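Local coordinates for member of s1p family of ribosomal proteins (Pyrococcus furiosus, PDB 5YH1), which probably acts as a DHH-family exonuclease on nucleic acids, with a manganese ion bound in the DHH domain that this chain represents, at residues G26-S31 and Y237-Y242; L132-D137 and V159-H164; K254-V259 and M291-I296; F387-I392 and E428-E433. All blocks are in the same frame, centred on the assembly; numbering follows the deposited sequence.

In the fold
Interactions 2, 3 and 4 are buried, whereas interaction 1 lies partly at the surface. Interaction 2 is the core of the parallel sheet and carries the manganese site, so backbone hydrogen bonds and metal ligation dominate it. Interaction 1 encloses it along the chain and fastens a loop to helix 234-245 with side-chain-to-backbone bonds. The next helix, 250-267, enters interaction 3, a purely apolar helix crossing close to a second subunit; the centres of interactions 1 and 3 are about 24 Å apart. Interaction 4 belongs to the C-terminal part of the chain, its centre about 31 Å from that of interaction 2, and is aromatic and aliphatic packing between two helices and the residues just ahead of one.

Interaction 1: residues G26-S31 and Y237-Y242; sequences GFLVKS and YQYLEY
Gln238 extends from helix 234-245 and clasps the backbone of Lys30 with both ends of its amide. Its OE1 accepts from N of Lys30 at 2.8 Å, in a nearly straight bond (166° at the hydrogen) whose donor is tilted from the Gln238 carbonyl plane. Its NE2 donates to O of Lys30 at 3.0 Å, approaching in the plane of that carbonyl, on a lone pair. The chain is extended beyond CG (chi2 175°), which carries the amide across to a loop residue. An alanine here would take away both bonds, probably leaving the amide N and O of Lys30 without these mates and the loop less firmly held. One helical turn further on, OH of Tyr242 donates to O of Leu28, which lies at the ring edge and in its plane; the 2.4 Å between them is very short, so the exact length is doubtful. CB of Leu28 also packs 3.8 Å from CE2 of Tyr242. Between these polar grips sits the buried Val29, whose CG1 lies over the centre of the Tyr239 ring in a CH-pi contact, 3.6 Å from the centroid and 14° off the normal. The Tyr239 hydroxyl is bonded to Glu205, whose OE2 also takes the N-H of Leu28; OG of Ser31 caps helix 32-53 at N of Leu34 and also bonds to Glu235. The loop is thus held between helix 199-210, touched by Leu28, and helix 234-245, while Tyr239 also packs on helices 32-53 and 221-229.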
loop_
_atom_site.group_PDB
_atom_site.type_symbol
_atom_site.label_atom_id
_atom_site.label_comp_id
_atom_site.label_asym_id
_atom_site.label_seq_id
_atom_site.Cartn_x
_atom_site.Cartn_y
_atom_site.Cartn_z
ATOM N N GLY A 26 41.949 5.908 -11.850
ATOM C CA GLY A 26 42.394 4.818 -10.998
ATOM C C GLY A 26 41.338 4.431 -9.976
ATOM O O GLY A 26 40.133 4.556 -10.239
ATOM N N PHE A 27 41.804 3.954 -8.816
ATOM C CA PHE A 27 40.945 3.496 -7.729
ATOM C C PHE A 27 41.427 4.009 -6.374
ATOM O O PHE A 27 42.557 4.469 -6.248
ATOM C CB PHE A 27 40.904 1.979 -7.714
ATOM C CG PHE A 27 40.394 1.383 -8.986
ATOM C CD1 PHE A 27 39.083 1.592 -9.382
ATOM C CD2 PHE A 27 41.224 0.616 -9.790
ATOM C CE1 PHE A 27 38.598 1.038 -10.556
ATOM C CE2 PHE A 27 40.754 0.067 -10.963
ATOM C CZ PHE A 27 39.435 0.276 -11.351
ATOM N N LEU A 28 40.563 3.925 -5.364
ATOM C CA LEU A 28 40.878 4.418 -4.019
ATOM C C LEU A 28 41.764 3.462 -3.228
ATOM O O LEU A 28 42.350 3.852 -2.223
ATOM C CB LEU A 28 39.594 4.666 -3.230
ATOM C CG LEU A 28 38.739 5.830 -3.710
ATOM C CD1 LEU A 28 37.358 5.764 -3.066
ATOM C CD2 LEU A 28 39.417 7.153 -3.395
ATOM N N VAL A 29 41.839 2.220 -3.692
ATOM C CA VAL A 29 42.548 1.145 -3.016
ATOM C C VAL A 29 43.277 0.309 -4.065
ATOM O O VAL A 29 42.969 0.422 -5.255
ATOM C CB VAL A 29 41.563 0.219 -2.276
ATOM C CG1 VAL A 29 40.754 1.003 -1.251
ATOM C CG2 VAL A 29 40.629 -0.479 -3.258
ATOM N N LYS A 30 44.207 -0.542 -3.621
ATOM C CA LYS A 30 44.861 -1.520 -4.497
ATOM C C LYS A 30 43.998 -2.764 -4.594
ATOM O O LYS A 30 43.543 -3.286 -3.575
ATOM C CB LYS A 30 46.250 -1.935 -3.975
ATOM C CG LYS A 30 47.132 -0.794 -3.475
ATOM C CD LYS A 30 48.586 -0.956 -3.923
ATOM C CE LYS A 30 49.574 -0.283 -2.971
ATOM N NZ LYS A 30 50.006 -1.202 -1.879
ATOM N N SER A 31 43.799 -3.260 -5.812
ATOM C CA SER A 31 42.908 -4.387 -6.045
ATOM C C SER A 31 43.067 -4.912 -7.469
ATOM O O SER A 31 42.793 -4.194 -8.428
ATOM C CB SER A 31 41.446 -3.952 -5.849
ATOM O OG SER A 31 40.541 -4.988 -6.211
ATOM N N TYR A 237 39.595 -3.364 4.090
ATOM C CA TYR A 237 40.489 -2.913 5.151
ATOM C C TYR A 237 41.271 -1.685 4.713
ATOM O O TYR A 237 41.606 -0.858 5.542
ATOM C CB TYR A 237 41.369 -4.070 5.642
ATOM C CG TYR A 237 40.513 -5.170 6.246
ATOM C CD1 TYR A 237 39.802 -4.954 7.431
ATOM C CD2 TYR A 237 40.366 -6.396 5.615
ATOM C CE1 TYR A 237 38.992 -5.944 7.983
ATOM C CE2 TYR A 237 39.557 -7.394 6.162
ATOM C CZ TYR A 237 38.877 -7.157 7.345
ATOM O OH TYR A 237 38.077 -8.143 7.888
ATOM N N GLN A 238 41.488 -1.525 3.406
ATOM C CA GLN A 238 42.008 -0.260 2.875
ATOM C C GLN A 238 40.939 0.834 2.887
ATOM O O GLN A 238 41.217 1.975 3.269
ATOM C CB GLN A 238 42.529 -0.435 1.447
ATOM C CG GLN A 238 43.706 -1.398 1.302
ATOM C CD GLN A 238 44.080 -1.618 -0.155
ATOM O OE1 GLN A 238 44.602 -0.715 -0.821
ATOM N NE2 GLN A 238 43.807 -2.808 -0.662
ATOM N N TYR A 239 39.728 0.504 2.431
ATOM C CA TYR A 239 38.638 1.493 2.373
ATOM C C TYR A 239 38.376 2.112 3.758
ATOM O O TYR A 239 38.071 3.288 3.864
ATOM C CB TYR A 239 37.342 0.872 1.818
ATOM C CG TYR A 239 37.268 0.746 0.305
ATOM C CD1 TYR A 239 37.386 1.866 -0.512
ATOM C CD2 TYR A 239 37.042 -0.485 -0.305
ATOM C CE1 TYR A 239 37.294 1.766 -1.888
ATOM C CE2 TYR A 239 36.950 -0.597 -1.692
ATOM C CZ TYR A 239 37.076 0.533 -2.476
ATOM O OH TYR A 239 37.003 0.440 -3.853
ATOM N N LEU A 240 38.505 1.315 4.810
ATOM C CA LEU A 240 38.319 1.800 6.186
ATOM C C LEU A 240 39.161 3.024 6.562
ATOM O O LEU A 240 38.745 3.846 7.389
ATOM C CB LEU A 240 38.636 0.687 7.181
ATOM C CG LEU A 240 37.588 -0.411 7.354
ATOM C CD1 LEU A 240 38.145 -1.476 8.293
ATOM C CD2 LEU A 240 36.269 0.143 7.893
ATOM N N GLU A 241 40.349 3.137 5.977
ATOM C CA GLU A 241 41.236 4.258 6.266
ATOM C C GLU A 241 40.628 5.606 5.875
ATOM O O GLU A 241 40.862 6.610 6.549
ATOM C CB GLU A 241 42.593 4.039 5.585
ATOM C CG GLU A 241 43.423 2.949 6.250
ATOM C CD GLU A 241 44.005 3.428 7.569
ATOM O OE1 GLU A 241 44.957 4.240 7.527
ATOM O OE2 GLU A 241 43.495 3.023 8.640
ATOM N N TYR A 242 39.825 5.639 4.809
ATOM C CA TYR A 242 39.164 6.887 4.402
ATOM C C TYR A 242 38.085 7.319 5.396
ATOM O O TYR A 242 37.820 8.509 5.555
ATOM C CB TYR A 242 38.538 6.751 3.019
ATOM C CG TYR A 242 39.545 6.560 1.910
ATOM C CD1 TYR A 242 40.252 7.640 1.393
ATOM C CD2 TYR A 242 39.783 5.304 1.380
ATOM C CE1 TYR A 242 41.175 7.464 0.379
ATOM C CE2 TYR A 242 40.701 5.122 0.374
ATOM C CZ TYR A 242 41.393 6.203 -0.121
ATOM O OH TYR A 242 42.296 6.002 -1.137
#

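Interaction 2: residues L132-D137 and V159-H164; sequences LVVIVD and VVIDHH. With MN (manganese (II) ion), chain F.
Val159, Val160 and Ile161 pair in parallel register with Val134, Ile135 and Val136. The backbone ladder runs from N of Val159 on O of Val133 (2.8 Å), through N of Ile135 on O of Val159 and N of Ile161 on O of Ile135, to N of Asp137 on O of Ile161 (2.9 Å). Apolar contacts are looser: CG2 of Val134 lies 4.2 Å from CB of Val159, the two side chains pointing the same way. These are neighbouring strands of a beta-alpha-beta unit in the five-stranded parallel sheet, and beyond the second comes the Asp-His-His sequence that names the DHH family. Metal ligation joins the strand ends. Manganese is bound by OD1 of Asp137 at 2.3 Å and NE2 of His163 at 2.4 Å, with two waters, Asp67 and Asp229; the Asp137 carboxylate and His163 ring are nearly coplanar, 16° apart. Side-chain hydrogen bonds form a second shell: OD1 of Asp162 takes ND1 of His164 on its syn side at 2.7 Å, and N of His163, at 2.7 Å, from above the carboxylate plane. OD2 of Asp162 takes N of Gly140. An alanine in place of Asp162 would probably leave all three donors without this acceptor and the His164 ring freer to turn. ND1 of His163 donates to O of Tyr195.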
loop_
_atom_site.group_PDB
_atom_site.type_symbol
_atom_site.label_atom_id
_atom_site.label_comp_id
_atom_site.label_asym_id
_atom_site.label_seq_id
_atom_site.Cartn_x
_atom_site.Cartn_y
_atom_site.Cartn_z
ATOM N N LEU A 132 18.004 5.781 -19.268
ATOM C CA LEU A 132 19.006 4.780 -18.969
ATOM C C LEU A 132 18.627 4.219 -17.603
ATOM O O LEU A 132 18.371 4.978 -16.661
ATOM C CB LEU A 132 20.400 5.416 -18.902
ATOM C CG LEU A 132 21.574 4.524 -18.486
ATOM C CD1 LEU A 132 21.865 3.517 -19.582
ATOM C CD2 LEU A 132 22.811 5.361 -18.186
ATOM N N VAL A 133 18.588 2.897 -17.509
ATOM C CA VAL A 133 18.300 2.207 -16.262
ATOM C C VAL A 133 19.598 1.652 -15.662
ATOM O O VAL A 133 20.344 0.916 -16.338
ATOM C CB VAL A 133 17.284 1.071 -16.492
ATOM C CG1 VAL A 133 17.067 0.269 -15.218
ATOM C CG2 VAL A 133 15.956 1.643 -16.985
ATOM N N VAL A 134 19.864 2.031 -14.410
ATOM C CA VAL A 134 21.032 1.566 -13.654
ATOM C C VAL A 134 20.532 0.804 -12.440
ATOM O O VAL A 134 19.823 1.378 -11.604
ATOM C CB VAL A 134 21.917 2.738 -13.175
ATOM C CG1 VAL A 134 23.160 2.220 -12.460
ATOM C CG2 VAL A 134 22.309 3.640 -14.341
ATOM N N ILE A 135 20.876 -0.483 -12.359
ATOM C CA ILE A 135 20.462 -1.343 -11.255
ATOM C C ILE A 135 21.691 -1.665 -10.423
ATOM O O ILE A 135 22.728 -2.047 -10.980
ATOM C CB ILE A 135 19.897 -2.695 -11.718
ATOM C CG1 ILE A 135 19.049 -2.552 -12.975
ATOM C CG2 ILE A 135 19.116 -3.349 -10.576
ATOM C CD1 ILE A 135 17.750 -1.807 -12.755
ATOM N N VAL A 136 21.561 -1.554 -9.101
ATOM C CA VAL A 136 22.715 -1.585 -8.199
ATOM C C VAL A 136 22.418 -2.452 -6.984
ATOM O O VAL A 136 21.357 -2.317 -6.356
ATOM C CB VAL A 136 23.066 -0.164 -7.732
ATOM C CG1 VAL A 136 24.263 -0.173 -6.792
ATOM C CG2 VAL A 136 23.324 0.735 -8.932
ATOM N N ASP A 137 23.361 -3.331 -6.659
ATOM C CA ASP A 137 23.213 -4.344 -5.601
ATOM C C ASP A 137 22.097 -5.366 -5.873
ATOM O O ASP A 137 21.773 -6.207 -5.032
ATOM C CB ASP A 137 23.045 -3.686 -4.223
ATOM C CG ASP A 137 23.344 -4.646 -3.085
ATOM O OD1 ASP A 137 24.349 -5.398 -3.183
ATOM O OD2 ASP A 137 22.566 -4.673 -2.109
ATOM N N VAL A 159 22.436 -0.620 -17.271
ATOM C CA VAL A 159 23.709 -0.797 -16.566
ATOM C C VAL A 159 23.452 -1.560 -15.264
ATOM O O VAL A 159 22.549 -1.208 -14.498
ATOM C CB VAL A 159 24.353 0.568 -16.245
ATOM C CG1 VAL A 159 25.595 0.411 -15.361
ATOM C CG2 VAL A 159 24.689 1.307 -17.539
ATOM N N VAL A 160 24.231 -2.612 -15.027
ATOM C CA VAL A 160 24.171 -3.352 -13.774
ATOM C C VAL A 160 25.493 -3.264 -13.014
ATOM O O VAL A 160 26.562 -3.542 -13.581
ATOM C CB VAL A 160 23.857 -4.836 -14.000
ATOM C CG1 VAL A 160 23.751 -5.549 -12.651
ATOM C CG2 VAL A 160 22.577 -5.006 -14.817
ATOM N N ILE A 161 25.403 -2.880 -11.738
ATOM C CA ILE A 161 26.534 -2.862 -10.804
ATOM C C ILE A 161 26.137 -3.713 -9.588
ATOM O O ILE A 161 25.376 -3.271 -8.728
ATOM C CB ILE A 161 26.877 -1.432 -10.347
ATOM C CG1 ILE A 161 27.215 -0.545 -11.551
ATOM C CG2 ILE A 161 28.046 -1.451 -9.370
ATOM C CD1 ILE A 161 27.221 0.935 -11.246
ATOM N N ASP A 162 26.634 -4.940 -9.533
ATOM C CA ASP A 162 26.202 -5.902 -8.537
ATOM C C ASP A 162 27.381 -6.803 -8.140
ATOM O O ASP A 162 28.418 -6.810 -8.807
ATOM C CB ASP A 162 25.033 -6.712 -9.117
ATOM C CG ASP A 162 24.257 -7.485 -8.072
ATOM O OD1 ASP A 162 24.506 -7.293 -6.853
ATOM O OD2 ASP A 162 23.388 -8.303 -8.481
ATOM N N HIS A 163 27.231 -7.544 -7.046
ATOM C CA HIS A 163 28.284 -8.463 -6.576
ATOM C C HIS A 163 27.745 -9.823 -6.128
ATOM O O HIS A 163 28.449 -10.578 -5.441
ATOM C CB HIS A 163 29.101 -7.813 -5.449
ATOM C CG HIS A 163 28.311 -7.540 -4.213
ATOM N ND1 HIS A 163 28.639 -8.075 -2.984
ATOM C CD2 HIS A 163 27.192 -6.806 -4.016
ATOM C CE1 HIS A 163 27.762 -7.667 -2.084
ATOM N NE2 HIS A 163 26.879 -6.895 -2.687
ATOM N N HIS A 164 26.515 -10.137 -6.540
ATOM C CA HIS A 164 25.943 -11.466 -6.359
ATOM C C HIS A 164 26.327 -12.342 -7.536
ATOM O O HIS A 164 26.580 -11.843 -8.639
ATOM C CB HIS A 164 24.421 -11.382 -6.212
ATOM C CG HIS A 164 23.994 -10.589 -5.020
ATOM N ND1 HIS A 164 23.910 -9.212 -5.035
ATOM C CD2 HIS A 164 23.687 -10.973 -3.759
ATOM C CE1 HIS A 164 23.549 -8.785 -3.837
ATOM N NE2 HIS A 164 23.410 -9.833 -3.046
HETATM MN MN MN F . 25.337 -5.900 -1.152
HETATM O O HOH W 1 23.613 -5.370 0.050
HETATM O O HOH W 2 24.569 -7.928 -0.654
#

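Interaction 3: residues K254-V259 and M291-I296; sequences KKIAEV and MLVEGI
Helices 250-267 and 286-311 pack across each other, and Val259, Ile256, Val293 and Ile296 fill the crossing. The axes of segments 254-259 and 291-296 pass 9.9 Å apart at an angle of 79°, so the helices meet here over a short distance rather than along their lengths. Val259 points at the partner helix, and its CG1, anti to the backbone N (chi1 168°), comes 3.9 Å from CG2 of Ile296; CG2 of Val259 lies 4.1 Å from the same methyl. Both methyls of the valine thus face the one methyl of Ile296, the side chains running roughly perpendicular to each other. A turn back, CG1 of Ile256 meets CG2 of Val293 at 4.2 Å. This is plain apolar packing in the helical part that separates the two larger sheets along the chain, and no hydrogen bond crosses it. Ile279 of helix 276-279 touches both Ile256 and Val259, closing the cluster from another direction, and Tyr297, next after Ile296, adds its side chain to Val259. CB of Lys255 also comes 4.3 Å from CG1 of Val293 before the rest of that chain leads off. The helix 286-311 also faces a second subunit: Leu292 and the selenomethionine at Met291 pack on Ala153 of that subunit, and Ile296 on its Arg150.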
loop_
_atom_site.group_PDB
_atom_site.type_symbol
_atom_site.label_atom_id
_atom_site.label_comp_id
_atom_site.label_asym_id
_atom_site.label_seq_id
_atom_site.Cartn_x
_atom_site.Cartn_y
_atom_site.Cartn_z
ATOM N N LYS A 254 29.456 0.676 12.273
ATOM C CA LYS A 254 28.429 -0.297 12.642
ATOM C C LYS A 254 27.107 0.347 13.069
ATOM O O LYS A 254 26.036 -0.149 12.719
ATOM C CB LYS A 254 28.933 -1.213 13.747
ATOM C CG LYS A 254 29.885 -2.267 13.216
ATOM C CD LYS A 254 30.440 -3.140 14.325
ATOM C CE LYS A 254 31.139 -4.358 13.747
ATOM N NZ LYS A 254 32.251 -4.810 14.632
ATOM N N LYS A 255 27.202 1.438 13.825
ATOM C CA LYS A 255 26.030 2.181 14.274
ATOM C C LYS A 255 25.307 2.782 13.081
ATOM O O LYS A 255 24.080 2.708 13.001
ATOM C CB LYS A 255 26.425 3.320 15.219
ATOM C CG LYS A 255 26.900 2.920 16.609
ATOM C CD LYS A 255 27.263 4.196 17.363
ATOM C CE LYS A 255 27.333 4.021 18.865
ATOM N NZ LYS A 255 28.271 2.933 19.225
ATOM N N ILE A 256 26.076 3.394 12.176
ATOM C CA ILE A 256 25.534 3.948 10.933
ATOM C C ILE A 256 24.795 2.880 10.122
ATOM O O ILE A 256 23.658 3.106 9.682
ATOM C CB ILE A 256 26.619 4.634 10.082
ATOM C CG1 ILE A 256 27.045 5.942 10.749
ATOM C CG2 ILE A 256 26.105 4.935 8.672
ATOM C CD1 ILE A 256 28.292 6.574 10.166
ATOM N N ALA A 257 25.421 1.721 9.929
ATOM C CA ALA A 257 24.769 0.643 9.186
ATOM C C ALA A 257 23.467 0.193 9.859
ATOM O O ALA A 257 22.453 -0.029 9.176
ATOM C CB ALA A 257 25.703 -0.547 9.010
ATOM N N GLU A 258 23.495 0.049 11.183
ATOM C CA GLU A 258 22.306 -0.393 11.921
ATOM C C GLU A 258 21.197 0.647 11.838
ATOM O O GLU A 258 20.023 0.296 11.724
ATOM C CB GLU A 258 22.631 -0.707 13.380
ATOM C CG GLU A 258 23.517 -1.940 13.570
ATOM C CD GLU A 258 22.795 -3.269 13.388
ATOM O OE1 GLU A 258 21.567 -3.303 13.170
ATOM O OE2 GLU A 258 23.471 -4.306 13.471
ATOM N N VAL A 259 21.573 1.920 11.887
ATOM C CA VAL A 259 20.615 3.006 11.739
ATOM C C VAL A 259 19.961 3.001 10.356
ATOM O O VAL A 259 18.741 3.139 10.249
ATOM C CB VAL A 259 21.247 4.376 12.038
ATOM C CG1 VAL A 259 20.332 5.507 11.603
ATOM C CG2 VAL A 259 21.551 4.505 13.528
HETATM N N MSE A 291 22.999 14.153 15.556
HETATM C CA MSE A 291 21.671 14.067 16.192
HETATM C C MSE A 291 20.901 12.865 15.705
HETATM O O MSE A 291 20.293 12.159 16.498
HETATM C CB MSE A 291 20.897 15.355 15.975
HETATM C CG MSE A 291 21.512 16.462 16.828
HETATM SE SE MSE A 291 20.443 18.114 16.646
HETATM C CE MSE A 291 21.077 18.917 14.971
ATOM N N LEU A 292 20.947 12.589 14.409
ATOM C CA LEU A 292 20.281 11.394 13.870
ATOM C C LEU A 292 20.892 10.097 14.386
ATOM O O LEU A 292 20.184 9.262 14.934
ATOM C CB LEU A 292 20.301 11.407 12.349
ATOM C CG LEU A 292 19.375 12.438 11.710
ATOM C CD1 LEU A 292 19.655 12.557 10.227
ATOM C CD2 LEU A 292 17.912 12.087 11.949
ATOM N N VAL A 293 22.201 9.922 14.225
ATOM C CA VAL A 293 22.837 8.663 14.620
ATOM C C VAL A 293 22.810 8.450 16.136
ATOM O O VAL A 293 22.520 7.344 16.595
ATOM C CB VAL A 293 24.277 8.553 14.079
ATOM C CG1 VAL A 293 24.975 7.313 14.630
ATOM C CG2 VAL A 293 24.252 8.501 12.561
ATOM N N GLU A 294 23.077 9.503 16.910
ATOM C CA GLU A 294 23.056 9.404 18.379
ATOM C C GLU A 294 21.640 9.364 18.930
ATOM O O GLU A 294 21.407 8.807 19.997
ATOM C CB GLU A 294 23.833 10.558 19.031
ATOM C CG GLU A 294 25.325 10.559 18.708
ATOM C CD GLU A 294 26.058 11.804 19.212
ATOM O OE1 GLU A 294 25.436 12.659 19.888
ATOM O OE2 GLU A 294 27.270 11.928 18.923
ATOM N N GLY A 295 20.692 9.954 18.213
ATOM C CA GLY A 295 19.289 9.840 18.589
ATOM C C GLY A 295 18.704 8.466 18.298
ATOM O O GLY A 295 17.952 7.918 19.108
ATOM N N ILE A 296 19.053 7.901 17.142
ATOM C CA ILE A 296 18.388 6.695 16.647
ATOM C C ILE A 296 19.064 5.419 17.143
ATOM O O ILE A 296 18.381 4.469 17.529
ATOM C CB ILE A 296 18.293 6.704 15.093
ATOM C CG1 ILE A 296 17.429 7.883 14.628
ATOM C CG2 ILE A 296 17.729 5.387 14.569
ATOM C CD1 ILE A 296 17.575 8.231 13.163
#

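Interaction 4: residues F387-I392 and E428-E433; sequences FDLNKI and EAFAKE
Ile392 and Phe430 form the tight part of this contact. CG2 of Ile392 lies 3.7 Å from CD1 of Phe430 and 3.9 Å from its CE1, approaching the ring obliquely. Phe430 has CG anti to its N (chi1 180°), which swings the ring off its helix toward helix 389-399. There CD1 of Leu389 meets the ring at its edge, 4.1 Å from CE1 of Phe430. Phe387, just ahead of that helix, adds a more distant touch: CZ of Phe430 sits near the plane of the Phe387 ring, at its edge, 4.4 Å from CE1 of Phe387. Val376 and Leu365 of the mixed sheet line the same pocket, so the two helices share a hydrophobic seat on the strands of the C-terminal part of the chain. The other side is looser. CB of Glu433 is 4.2 Å from CG2 of Ile392, while its carboxylate turns to a salt bridge with Lys436. Away from the partner segment, Asp388 is the N-cap of helix 389-399, its OD1 accepting from N of Lys391 at 3.2 Å from above the carboxylate plane, and NZ of the exposed Lys391 makes a long, weak ion pair with OD2 of Asp388. With no polar bond crossing between the segments, the two helices are held here by shape and exclusion of water, while Glu433 and Asp388 find their partners outside the interface.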
loop_
_atom_site.group_PDB
_atom_site.type_symbol
_atom_site.label_atom_id
_atom_site.label_comp_id
_atom_site.label_asym_id
_atom_site.label_seq_id
_atom_site.Cartn_x
_atom_site.Cartn_y
_atom_site.Cartn_z
ATOM N N PHE A 387 29.111 -27.243 3.694
ATOM C CA PHE A 387 27.719 -26.850 3.687
ATOM C C PHE A 387 27.455 -25.991 2.456
ATOM O O PHE A 387 28.158 -25.023 2.211
ATOM C CB PHE A 387 27.372 -26.067 4.952
ATOM C CG PHE A 387 25.986 -25.506 4.936
ATOM C CD1 PHE A 387 24.908 -26.297 5.289
ATOM C CD2 PHE A 387 25.755 -24.203 4.523
ATOM C CE1 PHE A 387 23.613 -25.789 5.258
ATOM C CE2 PHE A 387 24.465 -23.693 4.490
ATOM C CZ PHE A 387 23.397 -24.489 4.854
ATOM N N ASP A 388 26.450 -26.358 1.673
ATOM C CA ASP A 388 26.044 -25.551 0.524
ATOM C C ASP A 388 24.528 -25.554 0.468
ATOM O O ASP A 388 23.911 -26.585 0.185
ATOM C CB ASP A 388 26.638 -26.110 -0.776
ATOM C CG ASP A 388 26.326 -25.240 -2.003
ATOM O OD1 ASP A 388 25.269 -24.579 -2.062
ATOM O OD2 ASP A 388 27.148 -25.225 -2.933
ATOM N N LEU A 389 23.940 -24.395 0.757
ATOM C CA LEU A 389 22.499 -24.260 0.828
ATOM C C LEU A 389 21.830 -24.531 -0.523
ATOM O O LEU A 389 20.787 -25.174 -0.570
ATOM C CB LEU A 389 22.125 -22.868 1.342
ATOM C CG LEU A 389 20.631 -22.539 1.443
ATOM C CD1 LEU A 389 19.938 -23.484 2.414
ATOM C CD2 LEU A 389 20.445 -21.081 1.849
ATOM N N ASN A 390 22.425 -24.035 -1.609
ATOM C CA ASN A 390 21.874 -24.254 -2.960
ATOM C C ASN A 390 21.802 -25.733 -3.314
ATOM O O ASN A 390 20.802 -26.185 -3.863
ATOM C CB ASN A 390 22.662 -23.480 -4.018
ATOM C CG ASN A 390 22.570 -21.978 -3.822
ATOM O OD1 ASN A 390 21.491 -21.435 -3.609
ATOM N ND2 ASN A 390 23.706 -21.300 -3.873
ATOM N N LYS A 391 22.841 -26.490 -2.966
ATOM C CA LYS A 391 22.836 -27.942 -3.176
ATOM C C LYS A 391 21.771 -28.617 -2.330
ATOM O O LYS A 391 21.106 -29.537 -2.791
ATOM C CB LYS A 391 24.197 -28.565 -2.845
ATOM C CG LYS A 391 25.270 -28.250 -3.866
ATOM C CD LYS A 391 26.631 -28.789 -3.449
ATOM C CE LYS A 391 27.722 -28.286 -4.390
ATOM N NZ LYS A 391 29.093 -28.473 -3.837
ATOM N N ILE A 392 21.629 -28.177 -1.080
ATOM C CA ILE A 392 20.647 -28.780 -0.182
ATOM C C ILE A 392 19.230 -28.512 -0.683
ATOM O O ILE A 392 18.394 -29.402 -0.643
ATOM C CB ILE A 392 20.849 -28.334 1.283
ATOM C CG1 ILE A 392 22.106 -29.021 1.835
ATOM C CG2 ILE A 392 19.638 -28.693 2.141
ATOM C CD1 ILE A 392 22.588 -28.490 3.158
ATOM N N GLU A 428 12.341 -31.393 8.410
ATOM C CA GLU A 428 12.951 -32.644 8.832
ATOM C C GLU A 428 13.934 -33.168 7.783
ATOM O O GLU A 428 14.989 -33.690 8.138
ATOM C CB GLU A 428 11.892 -33.687 9.171
ATOM C CG GLU A 428 11.206 -33.400 10.496
ATOM C CD GLU A 428 10.177 -34.446 10.878
ATOM O OE1 GLU A 428 9.885 -35.341 10.053
ATOM O OE2 GLU A 428 9.656 -34.362 12.012
ATOM N N ALA A 429 13.610 -33.010 6.502
ATOM C CA ALA A 429 14.537 -33.410 5.443
ATOM C C ALA A 429 15.748 -32.480 5.414
ATOM O O ALA A 429 16.864 -32.913 5.127
ATOM C CB ALA A 429 13.852 -33.418 4.087
ATOM N N PHE A 430 15.527 -31.198 5.686
ATOM C CA PHE A 430 16.635 -30.262 5.795
ATOM C C PHE A 430 17.568 -30.688 6.932
ATOM O O PHE A 430 18.785 -30.690 6.771
ATOM C CB PHE A 430 16.145 -28.840 6.029
ATOM C CG PHE A 430 17.256 -27.835 6.143
ATOM C CD1 PHE A 430 17.778 -27.233 5.016
ATOM C CD2 PHE A 430 17.792 -27.510 7.381
ATOM C CE1 PHE A 430 18.812 -26.317 5.120
ATOM C CE2 PHE A 430 18.818 -26.593 7.487
ATOM C CZ PHE A 430 19.333 -25.998 6.359
ATOM N N ALA A 431 16.992 -31.056 8.070
ATOM C CA ALA A 431 17.790 -31.446 9.232
ATOM C C ALA A 431 18.600 -32.728 8.965
ATOM O O ALA A 431 19.730 -32.859 9.438
ATOM C CB ALA A 431 16.904 -31.604 10.452
ATOM N N LYS A 432 18.034 -33.658 8.192
ATOM C CA LYS A 432 18.730 -34.906 7.871
ATOM C C LYS A 432 19.929 -34.631 6.984
ATOM O O LYS A 432 20.972 -35.263 7.142
ATOM C CB LYS A 432 17.804 -35.924 7.189
ATOM N N GLU A 433 19.787 -33.691 6.053
ATOM C CA GLU A 433 20.904 -33.308 5.201
ATOM C C GLU A 433 22.056 -32.688 6.004
ATOM O O GLU A 433 23.224 -32.864 5.643
ATOM C CB GLU A 433 20.457 -32.333 4.111
ATOM C CG GLU A 433 19.532 -32.952 3.073
ATOM C CD GLU A 433 20.108 -34.208 2.431
ATOM O OE1 GLU A 433 19.439 -35.259 2.485
ATOM O OE2 GLU A 433 21.236 -34.146 1.890
#